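Local coordinates for protein methionine gamma-lyase (Trichomonas vaginalis, PDB 1E5E) that belongs to the Cys/Met metabolism family of pyridoxal-phosphate-dependent enzymes and is built as an assembly of four chains, at residues A[183-188]-A[193-198]; A[40-45]-A[49-54]; A[318-323]-A[346-351]. All blocks are in the same frame, centred on the assembly; numbering follows the deposited sequence.

Interaction 1 of 3, residues A[183-188]-A[193-198]; sequences ADNTFC and TNPVDF. With PPJ (N-(hydroxy{3-hydroxy-2-methyl-5-[(phosphonooxy)methyl]pyridin-4-yl}methyl)norvaline), chain C.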
ATOM      1  N   ALA A 183     -31.524   0.225   8.336  1.00 19.17           N
ATOM      2  CA  ALA A 183     -31.146  -1.095   8.896  1.00 17.29           C
ATOM      3  C   ALA A 183     -29.631  -1.264   8.870  1.00 17.60           C
ATOM      4  O   ALA A 183     -29.071  -0.882   7.832  1.00 16.86           O
ATOM      5  CB  ALA A 183     -31.805  -2.171   8.053  1.00 14.90           C
ATOM      6  N   ASP A 184     -28.999  -1.710   9.950  1.00 15.84           N
ATOM      7  CA  ASP A 184     -27.544  -1.977   9.909  1.00 15.05           C
ATOM      8  C   ASP A 184     -27.398  -3.448   9.538  1.00 15.85           C
ATOM      9  O   ASP A 184     -27.721  -4.365  10.301  1.00 16.20           O
ATOM     10  CB  ASP A 184     -26.861  -1.574  11.206  1.00 15.06           C
ATOM     11  CG  ASP A 184     -25.384  -1.928  11.272  1.00 16.91           C
ATOM     12  OD1 ASP A 184     -24.900  -2.733  10.455  1.00 14.99           O
ATOM     13  OD2 ASP A 184     -24.717  -1.466  12.226  1.00 18.84           O
ATOM     14  N   ASN A 185     -26.979  -3.702   8.302  1.00 15.67           N
ATOM     15  CA  ASN A 185     -26.920  -5.006   7.664  1.00 14.85           C
ATOM     16  C   ASN A 185     -25.557  -5.654   7.708  1.00 14.64           C
ATOM     17  O   ASN A 185     -25.301  -6.583   6.936  1.00 15.18           O
ATOM     18  CB  ASN A 185     -27.395  -4.858   6.196  1.00 15.30           C
ATOM     19  CG  ASN A 185     -27.815  -6.162   5.539  1.00 17.22           C
ATOM     20  OD1 ASN A 185     -28.366  -7.037   6.232  1.00 18.03           O
ATOM     21  ND2 ASN A 185     -27.539  -6.371   4.242  1.00 14.53           N
ATOM     22  N   THR A 186     -24.710  -5.212   8.628  1.00 15.18           N
ATOM     23  CA  THR A 186     -23.358  -5.714   8.784  1.00 15.73           C
ATOM     24  C   THR A 186     -23.280  -7.217   9.020  1.00 16.68           C
ATOM     25  O   THR A 186     -22.521  -7.879   8.351  1.00 14.63           O
ATOM     26  CB  THR A 186     -22.703  -5.048  10.019  1.00 15.24           C
ATOM     27  OG1 THR A 186     -22.650  -3.629   9.851  1.00 12.71           O
ATOM     28  CG2 THR A 186     -21.287  -5.567  10.234  1.00 12.53           C
ATOM     29  N   PHE A 187     -24.033  -7.732   9.980  1.00 17.49           N
ATOM     30  CA  PHE A 187     -24.015  -9.164  10.310  1.00 18.17           C
ATOM     31  C   PHE A 187     -24.464 -10.001   9.150  1.00 18.86           C
ATOM     32  O   PHE A 187     -23.918 -11.098   9.018  1.00 21.68           O
ATOM     33  CB  PHE A 187     -24.874  -9.499  11.534  1.00 16.74           C
ATOM     34  CG  PHE A 187     -24.164  -9.261  12.837  1.00 17.37           C
ATOM     35  CD1 PHE A 187     -23.094  -8.380  12.930  1.00 17.01           C
ATOM     36  CD2 PHE A 187     -24.623  -9.867  13.993  1.00 16.89           C
ATOM     37  CE1 PHE A 187     -22.440  -8.168  14.129  1.00 17.26           C
ATOM     38  CE2 PHE A 187     -23.970  -9.678  15.202  1.00 16.80           C
ATOM     39  CZ  PHE A 187     -22.874  -8.838  15.273  1.00 18.00           C
ATOM     40  N   CYS A 188     -25.336  -9.504   8.271  1.00 17.98           N
ATOM     41  CA  CYS A 188     -25.712 -10.354   7.146  1.00 16.10           C
ATOM     42  C   CYS A 188     -24.837 -10.228   5.911  1.00 16.29           C
ATOM     43  O   CYS A 188     -24.522 -11.245   5.248  1.00 17.18           O
ATOM     44  CB  CYS A 188     -27.130  -9.986   6.725  1.00 16.76           C
ATOM     45  SG  CYS A 188     -28.470 -10.457   7.834  1.00 16.04           S
ATOM     46  N   THR A 193     -28.781 -10.743   3.001  1.00 18.76           N
ATOM     47  CA  THR A 193     -29.978  -9.922   3.016  1.00 18.73           C
ATOM     48  C   THR A 193     -29.848  -8.626   2.247  1.00 17.72           C
ATOM     49  O   THR A 193     -28.836  -7.938   2.347  1.00 15.72           O
ATOM     50  CB  THR A 193     -30.318  -9.538   4.487  1.00 18.28           C
ATOM     51  OG1 THR A 193     -30.655 -10.733   5.236  1.00 18.87           O
ATOM     52  CG2 THR A 193     -31.578  -8.680   4.526  1.00 18.02           C
ATOM     53  N   ASN A 194     -30.899  -8.231   1.575  1.00 16.40           N
ATOM     54  CA  ASN A 194     -31.018  -6.904   0.956  1.00 17.22           C
ATOM     55  C   ASN A 194     -32.209  -6.257   1.659  1.00 18.71           C
ATOM     56  O   ASN A 194     -33.378  -6.391   1.264  1.00 19.08           O
ATOM     57  CB  ASN A 194     -31.289  -7.000  -0.546  1.00 16.91           C
ATOM     58  CG  ASN A 194     -30.092  -7.517  -1.320  1.00 18.63           C
ATOM     59  OD1 ASN A 194     -30.222  -8.065  -2.426  1.00 20.98           O
ATOM     60  ND2 ASN A 194     -28.865  -7.393  -0.802  1.00 13.69           N
ATOM     61  N   PRO A 195     -31.996  -5.537   2.755  1.00 18.94           N
ATOM     62  CA  PRO A 195     -33.078  -4.984   3.536  1.00 17.84           C
ATOM     63  C   PRO A 195     -34.044  -4.109   2.765  1.00 20.26           C
ATOM     64  O   PRO A 195     -35.237  -4.136   3.155  1.00 17.90           O
ATOM     65  CB  PRO A 195     -32.416  -4.259   4.701  1.00 17.92           C
ATOM     66  CG  PRO A 195     -31.025  -4.872   4.761  1.00 17.73           C
ATOM     67  CD  PRO A 195     -30.664  -5.295   3.379  1.00 16.87           C
ATOM     68  N   VAL A 196     -33.692  -3.447   1.674  1.00 19.16           N
ATOM     69  CA  VAL A 196     -34.615  -2.649   0.892  1.00 20.63           C
ATOM     70  C   VAL A 196     -35.751  -3.512   0.336  1.00 21.97           C
ATOM     71  O   VAL A 196     -36.803  -2.942   0.081  1.00 20.05           O
ATOM     72  CB  VAL A 196     -34.000  -1.875  -0.292  1.00 21.38           C
ATOM     73  CG1 VAL A 196     -32.899  -0.934   0.225  1.00 20.72           C
ATOM     74  CG2 VAL A 196     -33.440  -2.834  -1.349  1.00 17.88           C
ATOM     75  N   ASP A 197     -35.576  -4.827   0.161  1.00 21.56           N
ATOM     76  CA  ASP A 197     -36.602  -5.720  -0.288  1.00 22.83           C
ATOM     77  C   ASP A 197     -37.824  -5.658   0.652  1.00 22.74           C
ATOM     78  O   ASP A 197     -38.926  -6.057   0.277  1.00 20.37           O
ATOM     79  CB  ASP A 197     -36.169  -7.189  -0.309  1.00 23.30           C
ATOM     80  CG  ASP A 197     -35.166  -7.534  -1.397  1.00 25.51           C
ATOM     81  OD1 ASP A 197     -35.031  -6.750  -2.355  1.00 25.89           O
ATOM     82  OD2 ASP A 197     -34.505  -8.585  -1.264  1.00 27.03           O
ATOM     83  N   PHE A 198     -37.611  -5.349   1.926  1.00 21.12           N
ATOM     84  CA  PHE A 198     -38.612  -5.299   2.964  1.00 22.85           C
ATOM     85  C   PHE A 198     -39.173  -3.915   3.254  1.00 23.23           C
ATOM     86  O   PHE A 198     -40.038  -3.803   4.152  1.00 24.20           O
ATOM     87  CB  PHE A 198     -38.043  -5.942   4.263  1.00 22.47           C
ATOM     88  CG  PHE A 198     -37.647  -7.363   3.891  1.00 22.79           C
ATOM     89  CD1 PHE A 198     -38.539  -8.408   3.869  1.00 23.08           C
ATOM     90  CD2 PHE A 198     -36.335  -7.608   3.534  1.00 22.28           C
ATOM     91  CE1 PHE A 198     -38.126  -9.681   3.500  1.00 22.85           C
ATOM     92  CE2 PHE A 198     -35.915  -8.866   3.168  1.00 23.53           C
ATOM     93  CZ  PHE A 198     -36.806  -9.918   3.148  1.00 24.10           C
TER
HETATM   94  N1  PPJ C 405     -22.268  -1.729  13.127  1.00 20.73           N
HETATM   95  C2  PPJ C 405     -22.132  -2.986  13.598  1.00 20.37           C
HETATM   96  C6  PPJ C 405     -21.313  -0.787  13.364  1.00 21.63           C
HETATM   97  C2A PPJ C 405     -23.183  -3.897  13.800  1.00 18.06           C
HETATM   98  C3  PPJ C 405     -20.882  -3.296  14.172  1.00 20.07           C
HETATM   99  O3  PPJ C 405     -20.820  -4.469  14.744  1.00 18.32           O
HETATM  100  C4  PPJ C 405     -19.819  -2.390  14.227  1.00 20.86           C
HETATM  101  C4A PPJ C 405     -18.600  -2.810  14.840  1.00 22.62           C
HETATM  102  C5  PPJ C 405     -20.034  -1.057  13.874  1.00 21.06           C
HETATM  103  N   PPJ C 405     -18.528  -3.785  15.765  1.00 21.88           N
HETATM  104  C5A PPJ C 405     -18.996  -0.081  13.725  1.00 19.42           C
HETATM  105  OP4 PPJ C 405     -18.320  -0.341  12.655  1.00 19.64           O
HETATM  106  P   PPJ C 405     -16.809   0.157  12.742  1.00 17.93           P
HETATM  107  OP1 PPJ C 405     -16.198  -0.162  11.304  1.00 18.71           O
HETATM  108  OP2 PPJ C 405     -16.079  -0.625  13.877  1.00 18.37           O
HETATM  109  OP3 PPJ C 405     -16.717   1.719  13.031  1.00 18.41           O
HETATM  110  CA  PPJ C 405     -17.370  -4.268  16.297  1.00 22.87           C
HETATM  111  CB  PPJ C 405     -16.290  -3.378  16.749  1.00 22.76           C
HETATM  112  C   PPJ C 405     -17.573  -5.345  17.213  1.00 21.53           C
HETATM  113  CG  PPJ C 405     -16.432  -2.487  17.928  1.00 24.27           C
HETATM  114  CD  PPJ C 405     -15.744  -3.093  19.058  1.00 23.92           C
HETATM  115  O   PPJ C 405     -18.785  -5.677  17.481  1.00 21.82           O
HETATM  116  OXT PPJ C 405     -16.660  -6.261  17.398  1.00 23.08           O
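The flat amide of Asn185 lies against Pro195, whose ring sits over one of its faces: Pro195 CG stands almost squarely above Asn185 CG, 3.5 Å away, with Pro195 CD alongside, 3.4 Å from Asn185 ND2. From the same amide, Asn185 ND2 donates across 2.8 Å to Thr193 O, which is tilted from the amide plane. This bond is bent rather than straight, with an N-H...O angle of 140°, and the nitrogen rises 37° above the plane of the Thr193 carbonyl. ND2 has a second acceptor in Glu75, a carboxylate that also receives the amide of Asn194. With CG swung away from the backbone N (chi1 -161°), the Asn185 amide is laid beneath the proline, while its OD1 rests 3.6 Å from Thr193 CB.

Ala183 CB meets Pro195 CB at 4.0 Å, and Cys188 packs its sulfur by Thr193, whose hydroxyl is hydrogen-bonded to Gln304 O.

Between Ala183 and Asn185, Asp184 turns from the loop 193-198 to PPJ. Its OD2 lies 2.6 Å from N1 of the PPJ ring, the aspartate-to-pyridine-nitrogen pairing familiar from fold type I pyridoxal-phosphate enzymes. Its OD1 accepts from Thr186 N at 3.1 Å, closing an Asx turn, and Thr186 OG1 is hydrogen-bonded to Ser206 N.

Chemically the strand end thus serves two sides: apolar packing and a shared amide donor tie it to the loop behind, while the Asx turn fixes the carboxylate that faces the pyridine ring.

Interaction 2 of 3, residues A[40-45]-A[49-54]; sequences CQQGGN and GQESGY
Asn45 and Glu51 meet through their polar ends in an almost linear bond. Asn45 ND2 donates a hydrogen bond to Glu51 OE1 over 3.1 Å with an N-H...O angle of 171°, the acceptor lying in the plane of the amide and being approached nearly along its own C-O axis. The two flat groups are nevertheless twisted 52° from each other. Glu51 reaches this far because its chain is stretched out: CG points away from the backbone N (chi1 -168°), the next torsion is extended too, and the carboxylate is carried back over the last turns of the helix, with Glu51 CB resting 3.7 Å from Asn45 CB. The other end of the Asn45 amide is gripped from within the helix, for Gln41 folds at its second torsion and its NE2 donates to Asn45 OD1 at 2.7 Å. Both ends of the amide are therefore engaged, which fixes its flip.

Underneath these side chains the backbone forms a Schellman motif, the classic way to end a helix. Gly49, at positive phi, is its C-prime residue; Gln50 N reaches back to Asn45 O at 2.9 Å, while Gly49 N pairs with Arg46 O. Asn45 O receives a further, weak bond from Glu51 N.

Gln42 is likewise extended and crosses Glu51 at about a right angle, its CG 3.7 Å from Glu51 OE2. A water joins their ends, donating to Glu51 OE2 at 2.6 Å and accepting from Gln42 NE2 at 3.1 Å, while Gln42 OE1 takes the backbone N of Asp38. On the helix's first turn, Cys40 N bonds to Asp328 of the second subunit, and Gln41 packs on Lys324 of that same neighbour.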
ATOM      1  N   CYS A  40     -10.452  26.401 -16.018  1.00 22.92           N
ATOM      2  CA  CYS A  40     -11.251  26.885 -14.904  1.00 24.79           C
ATOM      3  C   CYS A  40     -12.736  26.641 -15.032  1.00 26.23           C
ATOM      4  O   CYS A  40     -13.401  26.428 -14.004  1.00 27.29           O
ATOM      5  CB  CYS A  40     -11.110  28.404 -14.697  1.00 25.74           C
ATOM      6  SG  CYS A  40      -9.428  28.866 -14.293  1.00 27.20           S
ATOM      7  N   GLN A  41     -13.296  26.822 -16.217  1.00 27.40           N
ATOM      8  CA  GLN A  41     -14.733  26.622 -16.402  1.00 28.41           C
ATOM      9  C   GLN A  41     -15.128  25.223 -15.924  1.00 27.05           C
ATOM     10  O   GLN A  41     -16.111  25.090 -15.196  1.00 25.19           O
ATOM     11  CB  GLN A  41     -15.181  26.822 -17.857  1.00 29.63           C
ATOM     12  CG  GLN A  41     -16.697  26.756 -18.056  1.00 32.10           C
ATOM     13  CD  GLN A  41     -17.422  27.848 -17.302  1.00 36.77           C
ATOM     14  OE1 GLN A  41     -17.071  29.041 -17.351  1.00 39.31           O
ATOM     15  NE2 GLN A  41     -18.483  27.526 -16.547  1.00 39.03           N
ATOM     16  N   GLN A  42     -14.368  24.218 -16.340  1.00 24.97           N
ATOM     17  CA  GLN A  42     -14.617  22.839 -15.932  1.00 24.85           C
ATOM     18  C   GLN A  42     -14.562  22.695 -14.398  1.00 23.46           C
ATOM     19  O   GLN A  42     -15.497  22.188 -13.760  1.00 20.71           O
ATOM     20  CB  GLN A  42     -13.585  21.922 -16.596  1.00 23.83           C
ATOM     21  CG  GLN A  42     -13.712  20.458 -16.235  1.00 25.25           C
ATOM     22  CD  GLN A  42     -12.587  19.580 -16.755  1.00 26.43           C
ATOM     23  OE1 GLN A  42     -11.541  19.458 -16.110  1.00 24.67           O
ATOM     24  NE2 GLN A  42     -12.840  18.942 -17.900  1.00 25.82           N
ATOM     25  N   GLY A  43     -13.536  23.283 -13.770  1.00 21.21           N
ATOM     26  CA  GLY A  43     -13.452  23.221 -12.306  1.00 22.96           C
ATOM     27  C   GLY A  43     -14.687  23.872 -11.668  1.00 22.64           C
ATOM     28  O   GLY A  43     -15.298  23.319 -10.769  1.00 20.69           O
ATOM     29  N   GLY A  44     -15.079  25.069 -12.112  1.00 23.14           N
ATOM     30  CA  GLY A  44     -16.229  25.801 -11.570  1.00 22.67           C
ATOM     31  C   GLY A  44     -17.512  24.991 -11.792  1.00 22.13           C
ATOM     32  O   GLY A  44     -18.364  24.890 -10.915  1.00 22.16           O
ATOM     33  N   ASN A  45     -17.630  24.413 -12.968  1.00 20.10           N
ATOM     34  CA  ASN A  45     -18.739  23.547 -13.291  1.00 23.15           C
ATOM     35  C   ASN A  45     -18.789  22.298 -12.405  1.00 23.59           C
ATOM     36  O   ASN A  45     -19.900  21.889 -12.071  1.00 24.12           O
ATOM     37  CB  ASN A  45     -18.673  23.074 -14.745  1.00 24.42           C
ATOM     38  CG  ASN A  45     -19.048  24.139 -15.751  1.00 25.77           C
ATOM     39  OD1 ASN A  45     -19.455  25.239 -15.395  1.00 26.64           O
ATOM     40  ND2 ASN A  45     -18.842  23.758 -17.000  1.00 27.17           N
ATOM     41  N   GLY A  49     -21.881  21.293  -9.498  1.00 28.49           N
ATOM     42  CA  GLY A  49     -22.703  20.119  -9.774  1.00 28.53           C
ATOM     43  C   GLY A  49     -23.224  20.133 -11.197  1.00 30.18           C
ATOM     44  O   GLY A  49     -24.168  19.450 -11.542  1.00 30.16           O
ATOM     45  N   GLN A  50     -22.544  20.824 -12.103  1.00 32.36           N
ATOM     46  CA  GLN A  50     -23.040  20.948 -13.466  1.00 35.46           C
ATOM     47  C   GLN A  50     -22.276  20.121 -14.485  1.00 34.05           C
ATOM     48  O   GLN A  50     -22.508  20.270 -15.684  1.00 34.13           O
ATOM     49  CB  GLN A  50     -22.909  22.418 -13.874  1.00 38.01           C
ATOM     50  CG  GLN A  50     -23.895  23.246 -13.035  1.00 42.70           C
ATOM     51  CD  GLN A  50     -24.261  24.407 -13.960  1.00 46.18           C
ATOM     52  OE1 GLN A  50     -23.843  25.523 -13.637  1.00 48.47           O
ATOM     53  NE2 GLN A  50     -24.964  24.010 -15.028  1.00 46.69           N
ATOM     54  N   GLU A  51     -21.208  19.527 -13.991  1.00 31.93           N
ATOM     55  CA  GLU A  51     -20.368  18.694 -14.855  1.00 31.21           C
ATOM     56  C   GLU A  51     -19.816  17.542 -14.024  1.00 28.75           C
ATOM     57  O   GLU A  51     -19.454  17.751 -12.873  1.00 27.56           O
ATOM     58  CB  GLU A  51     -19.228  19.530 -15.434  1.00 32.63           C
ATOM     59  CG  GLU A  51     -18.495  18.822 -16.534  1.00 35.92           C
ATOM     60  CD  GLU A  51     -17.542  19.709 -17.309  1.00 36.61           C
ATOM     61  OE1 GLU A  51     -17.622  20.949 -17.323  1.00 37.68           O
ATOM     62  OE2 GLU A  51     -16.682  19.070 -17.932  1.00 37.54           O
ATOM     63  N   SER A  52     -19.768  16.365 -14.602  1.00 27.14           N
ATOM     64  CA  SER A  52     -19.222  15.195 -13.952  1.00 26.68           C
ATOM     65  C   SER A  52     -17.691  15.311 -13.939  1.00 25.29           C
ATOM     66  O   SER A  52     -17.094  16.262 -14.453  1.00 24.72           O
ATOM     67  CB  SER A  52     -19.717  13.921 -14.665  1.00 26.95           C
ATOM     68  OG  SER A  52     -19.136  13.937 -15.963  1.00 30.32           O
ATOM     69  N   GLY A  53     -17.044  14.363 -13.292  1.00 23.28           N
ATOM     70  CA  GLY A  53     -15.600  14.361 -13.126  1.00 22.86           C
ATOM     71  C   GLY A  53     -15.260  14.619 -11.651  1.00 21.44           C
ATOM     72  O   GLY A  53     -16.088  15.113 -10.908  1.00 19.31           O
ATOM     73  N   TYR A  54     -13.996  14.461 -11.285  1.00 21.31           N
ATOM     74  CA  TYR A  54     -13.507  14.538  -9.920  1.00 19.22           C
ATOM     75  C   TYR A  54     -12.817  15.849  -9.598  1.00 18.27           C
ATOM     76  O   TYR A  54     -12.461  16.690 -10.448  1.00 16.26           O
ATOM     77  CB  TYR A  54     -12.583  13.341  -9.605  1.00 19.63           C
ATOM     78  CG  TYR A  54     -13.379  12.043  -9.654  1.00 19.10           C
ATOM     79  CD1 TYR A  54     -14.011  11.594  -8.500  1.00 20.40           C
ATOM     80  CD2 TYR A  54     -13.552  11.311 -10.814  1.00 19.51           C
ATOM     81  CE1 TYR A  54     -14.789  10.454  -8.485  1.00 17.85           C
ATOM     82  CE2 TYR A  54     -14.300  10.134 -10.821  1.00 19.24           C
ATOM     83  CZ  TYR A  54     -14.908   9.720  -9.649  1.00 19.67           C
ATOM     84  OH  TYR A  54     -15.715   8.600  -9.649  1.00 19.05           O
TER
HETATM   85  O   HOH W   1     -15.108  19.687 -19.862  1.00 40.82           O

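Interaction 3 of 3, residues A[318-323]-A[346-351]; sequences SGFEGA and IQHPAS
His348 meets Phe320 and Ala323 where helix 319-328 packs against one side of the mixed five-stranded sheet in the C-terminal part of the chain, an alpha/beta layer like the small domain of fold type I enzymes. Strand 345-347 leads into the contact. The backbone of Ile346 pairs with Thr334 and its side chain lies on Ile372, which Ala323 of the helix touches as well. Gln347 then pairs through its backbone with Arg373, a residue that hydrogen-bonds PPJ, so the strand borders one that carries part of the pocket.

His348, just past the strand, does the touching. A CG trans to the backbone N (chi1 175°) carries the imidazole toward the helix, where it meets the phenyl ring of Phe320 at about a right angle between the side-chain directions. The ring planes themselves stand 51° apart and the centroids 5.2 Å apart, an oblique pair that is neither stacked nor edge-to-face. His348 CE1 comes within 3.6 Å of Phe320 CE1, and His348 NE2, 3.6 Å from Phe320 CD1, lies at the rim of the phenyl ring and in its plane. Farther round the imidazole, His348 CD2 rests 4.0 Å from Ala323 CB.

Both nitrogens of this buried ring have partners. NE2 is hydrogen-bonded to Asp369 O, in a loop that Phe320 also touches, which holds the imidazole's rotation. After the turn through Pro349 and Ala350, Ser351 comes back with its CB at the imidazole edge, in plane, and its OG forms a 2.8 Å hydrogen bond with His348 ND1.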
ATOM      1  N   SER A 318     -21.920 -21.884  33.518  1.00 25.02           N
ATOM      2  CA  SER A 318     -21.094 -21.426  34.621  1.00 25.73           C
ATOM      3  C   SER A 318     -20.889 -19.924  34.566  1.00 25.68           C
ATOM      4  O   SER A 318     -19.994 -19.456  35.283  1.00 26.15           O
ATOM      5  CB  SER A 318     -19.745 -22.154  34.676  1.00 27.27           C
ATOM      6  OG  SER A 318     -19.150 -22.152  33.383  1.00 29.69           O
ATOM      7  N   GLY A 319     -21.642 -19.184  33.752  1.00 23.79           N
ATOM      8  CA  GLY A 319     -21.563 -17.745  33.791  1.00 25.31           C
ATOM      9  C   GLY A 319     -20.248 -17.092  33.388  1.00 27.40           C
ATOM     10  O   GLY A 319     -19.515 -17.538  32.508  1.00 24.24           O
ATOM     11  N   PHE A 320     -19.987 -15.953  34.016  1.00 28.17           N
ATOM     12  CA  PHE A 320     -18.877 -15.075  33.722  1.00 29.56           C
ATOM     13  C   PHE A 320     -17.516 -15.733  33.854  1.00 28.94           C
ATOM     14  O   PHE A 320     -16.702 -15.743  32.926  1.00 26.43           O
ATOM     15  CB  PHE A 320     -18.962 -13.829  34.605  1.00 31.54           C
ATOM     16  CG  PHE A 320     -17.851 -12.830  34.426  1.00 33.87           C
ATOM     17  CD1 PHE A 320     -17.541 -12.289  33.194  1.00 34.18           C
ATOM     18  CD2 PHE A 320     -17.053 -12.483  35.510  1.00 34.84           C
ATOM     19  CE1 PHE A 320     -16.485 -11.406  33.033  1.00 34.19           C
ATOM     20  CE2 PHE A 320     -16.017 -11.569  35.369  1.00 35.38           C
ATOM     21  CZ  PHE A 320     -15.736 -11.017  34.131  1.00 34.48           C
ATOM     22  N   GLU A 321     -17.321 -16.413  34.990  1.00 28.47           N
ATOM     23  CA  GLU A 321     -16.053 -17.072  35.278  1.00 28.69           C
ATOM     24  C   GLU A 321     -15.845 -18.205  34.286  1.00 28.17           C
ATOM     25  O   GLU A 321     -14.718 -18.443  33.856  1.00 26.80           O
ATOM     26  CB  GLU A 321     -15.974 -17.555  36.736  1.00 30.29           C
ATOM     27  CG  GLU A 321     -15.950 -16.375  37.700  1.00 31.51           C
ATOM     28  CD  GLU A 321     -14.646 -15.604  37.666  1.00 33.76           C
ATOM     29  OE1 GLU A 321     -13.548 -16.153  37.433  1.00 33.80           O
ATOM     30  OE2 GLU A 321     -14.632 -14.378  37.897  1.00 36.30           O
ATOM     31  N   GLY A 322     -16.921 -18.932  33.963  1.00 26.48           N
ATOM     32  CA  GLY A 322     -16.794 -19.983  32.957  1.00 24.91           C
ATOM     33  C   GLY A 322     -16.437 -19.366  31.598  1.00 26.38           C
ATOM     34  O   GLY A 322     -15.654 -19.981  30.860  1.00 25.88           O
ATOM     35  N   ALA A 323     -17.025 -18.241  31.198  1.00 24.25           N
ATOM     36  CA  ALA A 323     -16.701 -17.638  29.914  1.00 25.85           C
ATOM     37  C   ALA A 323     -15.207 -17.297  29.827  1.00 26.65           C
ATOM     38  O   ALA A 323     -14.555 -17.501  28.786  1.00 26.77           O
ATOM     39  CB  ALA A 323     -17.557 -16.383  29.712  1.00 23.38           C
ATOM     40  N   ILE A 346     -13.642 -14.472  18.674  1.00 16.74           N
ATOM     41  CA  ILE A 346     -14.562 -14.654  19.778  1.00 18.66           C
ATOM     42  C   ILE A 346     -14.362 -13.595  20.846  1.00 20.09           C
ATOM     43  O   ILE A 346     -13.197 -13.283  21.096  1.00 21.22           O
ATOM     44  CB  ILE A 346     -14.392 -16.067  20.395  1.00 18.94           C
ATOM     45  CG1 ILE A 346     -15.616 -16.456  21.248  1.00 15.65           C
ATOM     46  CG2 ILE A 346     -13.104 -16.233  21.185  1.00 16.98           C
ATOM     47  CD1 ILE A 346     -15.512 -17.909  21.694  1.00 15.70           C
ATOM     48  N   GLN A 347     -15.382 -13.197  21.596  1.00 20.54           N
ATOM     49  CA  GLN A 347     -15.220 -12.167  22.623  1.00 21.02           C
ATOM     50  C   GLN A 347     -16.383 -12.208  23.620  1.00 23.59           C
ATOM     51  O   GLN A 347     -17.363 -12.936  23.416  1.00 22.71           O
ATOM     52  CB  GLN A 347     -15.157 -10.765  22.007  1.00 19.72           C
ATOM     53  CG  GLN A 347     -16.382 -10.326  21.202  1.00 19.87           C
ATOM     54  CD  GLN A 347     -17.174  -9.305  22.015  1.00 21.50           C
ATOM     55  OE1 GLN A 347     -16.687  -8.728  22.992  1.00 21.02           O
ATOM     56  NE2 GLN A 347     -18.419  -9.108  21.602  1.00 21.82           N
ATOM     57  N   HIS A 348     -16.264 -11.358  24.637  1.00 24.06           N
ATOM     58  CA  HIS A 348     -17.225 -11.380  25.743  1.00 24.85           C
ATOM     59  C   HIS A 348     -17.893 -10.021  25.795  1.00 23.87           C
ATOM     60  O   HIS A 348     -17.277  -9.072  26.289  1.00 25.04           O
ATOM     61  CB  HIS A 348     -16.424 -11.696  27.027  1.00 24.96           C
ATOM     62  CG  HIS A 348     -17.297 -11.615  28.250  1.00 26.80           C
ATOM     63  ND1 HIS A 348     -17.379 -10.492  29.050  1.00 27.27           N
ATOM     64  CD2 HIS A 348     -18.203 -12.507  28.747  1.00 27.00           C
ATOM     65  CE1 HIS A 348     -18.244 -10.709  30.027  1.00 26.46           C
ATOM     66  NE2 HIS A 348     -18.743 -11.931  29.869  1.00 26.83           N
ATOM     67  N   PRO A 349     -19.072  -9.861  25.232  1.00 23.14           N
ATOM     68  CA  PRO A 349     -19.677  -8.554  25.072  1.00 24.09           C
ATOM     69  C   PRO A 349     -19.823  -7.687  26.302  1.00 26.00           C
ATOM     70  O   PRO A 349     -19.497  -6.482  26.240  1.00 26.69           O
ATOM     71  CB  PRO A 349     -21.024  -8.815  24.408  1.00 24.53           C
ATOM     72  CG  PRO A 349     -21.090 -10.258  24.082  1.00 24.42           C
ATOM     73  CD  PRO A 349     -19.830 -10.932  24.537  1.00 23.11           C
ATOM     74  N   ALA A 350     -20.272  -8.212  27.445  1.00 25.45           N
ATOM     75  CA  ALA A 350     -20.472  -7.389  28.636  1.00 26.06           C
ATOM     76  C   ALA A 350     -19.179  -6.745  29.108  1.00 25.70           C
ATOM     77  O   ALA A 350     -19.327  -5.606  29.568  1.00 24.73           O
ATOM     78  CB  ALA A 350     -21.140  -8.151  29.773  1.00 26.35           C
ATOM     79  N   SER A 351     -18.013  -7.382  28.941  1.00 24.58           N
ATOM     80  CA  SER A 351     -16.795  -6.692  29.365  1.00 25.38           C
ATOM     81  C   SER A 351     -15.999  -6.071  28.218  1.00 26.78           C
ATOM     82  O   SER A 351     -14.900  -5.508  28.478  1.00 25.99           O
ATOM     83  CB  SER A 351     -15.826  -7.626  30.117  1.00 24.85           C
ATOM     84  OG  SER A 351     -15.311  -8.612  29.220  1.00 24.81           O
TER

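Overall arrangement
Along the chain interaction 2 comes first, then interaction 1, then interaction 3, and no two of them touch. Interaction 2 lies far out on the N-terminal arm, its centre 35 Å from that of interaction 1 and 55 Å from that of interaction 3. Interaction 1 closes the end of strand 180-184 in the seven-stranded sheet; interaction 3, its centre 28 Å away, belongs to the separate five-stranded sheet. To the PPJ site interaction 1 supplies Asp184; Arg373 lies on the strand next to 345-347, and Tyr56 and Arg58 come from the second subunit, just past its own copy of segment 49-54. The pocket is thus completed between subunits.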